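Local coordinates for putative pyruvate dehydrogenase (PDB 3IC3), which is of unknown function, although it is named a putative pyruvate dehydrogenase, and belongs to the uncharacterised DUF5076 family, at residues R78-E81 against M82-E86. Sequence-based numbering, arbitrary orientation.
Sequences RIVE and MFEAE
Phe-83 N donates to Ile-79 O over 2.8 Å with an N-H...O angle of 168°, the shortest and straightest of four successive i to i+4 bonds. In the other three, Met-82 N meets Arg-78 O, Glu-84 N meets Val-80 O and Ala-85 N meets Glu-81 O; at the last, N and O lie 3.0 Å apart. Among the side chains, Arg-78 forms a salt bridge to Glu-81 one turn on, rather long at 3.5 Å from NE to OE1, while the NH1 of Arg-78 donates a hydrogen bond to Tyr-70 OH.

Arg-78 also receives the side chain of selenomethionine Met-82. The Met-82 chain runs back along the helix with CG beside its backbone N (chi1 -73°), then bends at SE to bring the methyl CE against Arg-78. There CE sits 3.2 Å from Arg-78 O, its closest approach. It also lies 3.8 Å from Arg-78 CB and over one face of the guanidinium, nearest NH2. Tyr-64 of helix 46-66 touches both side chains, continuing this packing across the helix pair.

On another side of the helix, Glu-84 CG passes 4.3 Å from Val-80 CG1. The Phe-83 ring instead turns its edge to Val-80 O, which lies near the ring plane, 4.0 Å from CD2. With CG anti to the backbone N (chi1 165°), the ring is directed away from the preceding turn and toward the second subunit, where it meets that subunit's Phe-83 edge-to-face. Ile-79 bridges two surfaces, packing on Ala-60 of its own chain and Leu-53 of the other subunit. Regular i to i+4 bonding, a flank on helix 46-66 and a flank on the partner chain together mark an amphipathic alpha-helix at a helical dimer interface.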
ATOM      1  N   ARG A  78     -10.653  14.756   1.203  1.00 11.88           N
ATOM      2  CA  ARG A  78     -11.245  14.122   0.044  1.00 12.29           C
ATOM      3  C   ARG A  78     -10.806  12.664  -0.098  1.00 11.37           C
ATOM      4  O   ARG A  78     -11.626  11.769  -0.343  1.00 11.25           O
ATOM      5  CB  ARG A  78     -10.881  14.885  -1.237  1.00 12.85           C
ATOM      6  CG  ARG A  78     -11.512  16.243  -1.407  1.00 19.27           C
ATOM      7  CD  ARG A  78     -13.021  16.189  -1.583  1.00 24.96           C
ATOM      8  NE  ARG A  78     -13.511  14.950  -2.184  1.00 28.82           N
ATOM      9  CZ  ARG A  78     -13.756  14.749  -3.481  1.00 31.56           C
ATOM     10  NH1 ARG A  78     -13.538  15.694  -4.421  1.00 31.86           N
ATOM     11  NH2 ARG A  78     -14.214  13.566  -3.841  1.00 32.94           N
ATOM     12  N   ILE A  79      -9.513  12.431   0.056  1.00 11.28           N
ATOM     13  CA  ILE A  79      -8.976  11.065   0.012  1.00 10.71           C
ATOM     14  C   ILE A  79      -9.587  10.177   1.112  1.00 10.36           C
ATOM     15  O   ILE A  79     -10.016   9.046   0.817  1.00 10.76           O
ATOM     16  CB  ILE A  79      -7.439  11.046   0.051  1.00 11.32           C
ATOM     17  CG1 ILE A  79      -6.902  11.541  -1.303  1.00 11.53           C
ATOM     18  CG2 ILE A  79      -6.914   9.616   0.368  1.00 12.38           C
ATOM     19  CD1 ILE A  79      -5.474  11.961  -1.285  1.00 13.73           C
ATOM     20  N   VAL A  80      -9.683  10.697   2.329  1.00 10.37           N
ATOM     21  CA  VAL A  80     -10.308   9.966   3.429  1.00 10.62           C
ATOM     22  C   VAL A  80     -11.786   9.668   3.132  1.00 10.29           C
ATOM     23  O   VAL A  80     -12.258   8.577   3.421  1.00  9.78           O
ATOM     24  CB  VAL A  80     -10.136  10.662   4.784  1.00 10.66           C
ATOM     25  CG1 VAL A  80     -10.928   9.912   5.867  1.00 13.41           C
ATOM     26  CG2 VAL A  80      -8.627  10.737   5.165  1.00 11.40           C
ATOM     27  N   GLU A  81     -12.519  10.636   2.552  1.00 11.21           N
ATOM     28  CA  GLU A  81     -13.904  10.391   2.119  1.00 11.08           C
ATOM     29  C   GLU A  81     -14.009   9.254   1.106  1.00 10.73           C
ATOM     30  O   GLU A  81     -14.879   8.378   1.208  1.00 10.64           O
ATOM     31  CB  GLU A  81     -14.527  11.663   1.515  1.00 12.04           C
ATOM     32  CG  GLU A  81     -14.761  12.760   2.543  1.00 12.47           C
ATOM     33  CD  GLU A  81     -15.113  14.124   1.924  1.00 14.58           C
ATOM     34  OE1 GLU A  81     -15.298  14.248   0.695  1.00 16.07           O
ATOM     35  OE2 GLU A  81     -15.215  15.076   2.710  1.00 17.34           O
HETATM   36  N   MSE A  82     -13.110   9.243   0.130  1.00  9.88           N
HETATM   37  CA  MSE A  82     -13.109   8.181  -0.865  1.00 11.38           C
HETATM   38  C   MSE A  82     -12.750   6.823  -0.268  1.00 10.36           C
HETATM   39  O   MSE A  82     -13.372   5.811  -0.599  1.00 10.45           O
HETATM   40  CB  MSE A  82     -12.180   8.530  -2.020  1.00 11.32           C
HETATM   41  CG  MSE A  82     -12.749   9.611  -2.912  1.00 13.18           C
HETATM   42 SE   MSE A  82     -11.491  10.136  -4.292  0.85 14.37          SE
HETATM   43  CE  MSE A  82     -10.862  11.770  -3.482  1.00 23.19           C
ATOM     44  N   PHE A  83     -11.764   6.823   0.620  1.00 11.06           N
ATOM     45  CA  PHE A  83     -11.379   5.642   1.426  1.00 10.04           C
ATOM     46  C   PHE A  83     -12.583   5.090   2.183  1.00 10.50           C
ATOM     47  O   PHE A  83     -12.863   3.888   2.137  1.00  9.63           O
ATOM     48  CB  PHE A  83     -10.262   6.054   2.404  1.00 10.26           C
ATOM     49  CG  PHE A  83      -9.992   5.088   3.527  1.00 10.18           C
ATOM     50  CD1 PHE A  83      -9.230   3.953   3.329  1.00  8.98           C
ATOM     51  CD2 PHE A  83     -10.483   5.329   4.804  1.00  9.25           C
ATOM     52  CE1 PHE A  83      -8.961   3.084   4.369  1.00  8.66           C
ATOM     53  CE2 PHE A  83     -10.221   4.428   5.855  1.00  9.92           C
ATOM     54  CZ  PHE A  83      -9.475   3.322   5.634  1.00 10.09           C
ATOM     55  N   GLU A  84     -13.313   5.973   2.868  1.00 10.38           N
ATOM     56  CA  GLU A  84     -14.455   5.523   3.656  1.00 10.67           C
ATOM     57  C   GLU A  84     -15.583   4.955   2.791  1.00 10.43           C
ATOM     58  O   GLU A  84     -16.189   3.928   3.144  1.00 10.35           O
ATOM     59  CB  GLU A  84     -14.991   6.625   4.582  1.00 10.96           C
ATOM     60  CG  GLU A  84     -14.070   6.914   5.789  1.00 12.12           C
ATOM     61  CD  GLU A  84     -14.770   7.570   6.975  1.00 15.15           C
ATOM     62  OE1 GLU A  84     -15.977   7.924   6.906  1.00 13.52           O
ATOM     63  OE2 GLU A  84     -14.112   7.713   8.033  1.00 16.56           O
ATOM     64  N   ALA A  85     -15.864   5.604   1.662  1.00 10.30           N
ATOM     65  CA  ALA A  85     -16.891   5.114   0.743  1.00  9.77           C
ATOM     66  C   ALA A  85     -16.533   3.708   0.267  1.00  9.33           C
ATOM     67  O   ALA A  85     -17.365   2.812   0.261  1.00  9.82           O
ATOM     68  CB  ALA A  85     -17.056   6.054  -0.471  1.00  9.67           C
ATOM     69  N   GLU A  86     -15.278   3.515  -0.113  1.00  9.82           N
ATOM     70  CA  GLU A  86     -14.837   2.204  -0.584  1.00  9.43           C
ATOM     71  C   GLU A  86     -14.788   1.143   0.525  1.00  9.76           C
ATOM     72  O   GLU A  86     -15.167  -0.017   0.314  1.00  9.26           O
ATOM     73  CB  GLU A  86     -13.473   2.321  -1.272  1.00  9.79           C
ATOM     74  CG  GLU A  86     -12.963   1.000  -1.854  1.00 10.23           C
ATOM     75  CD  GLU A  86     -13.850   0.383  -2.923  1.00 11.16           C
ATOM     76  OE1 GLU A  86     -14.416   1.142  -3.739  1.00 11.57           O
ATOM     77  OE2 GLU A  86     -13.935  -0.888  -2.965  1.00 10.46           O
TER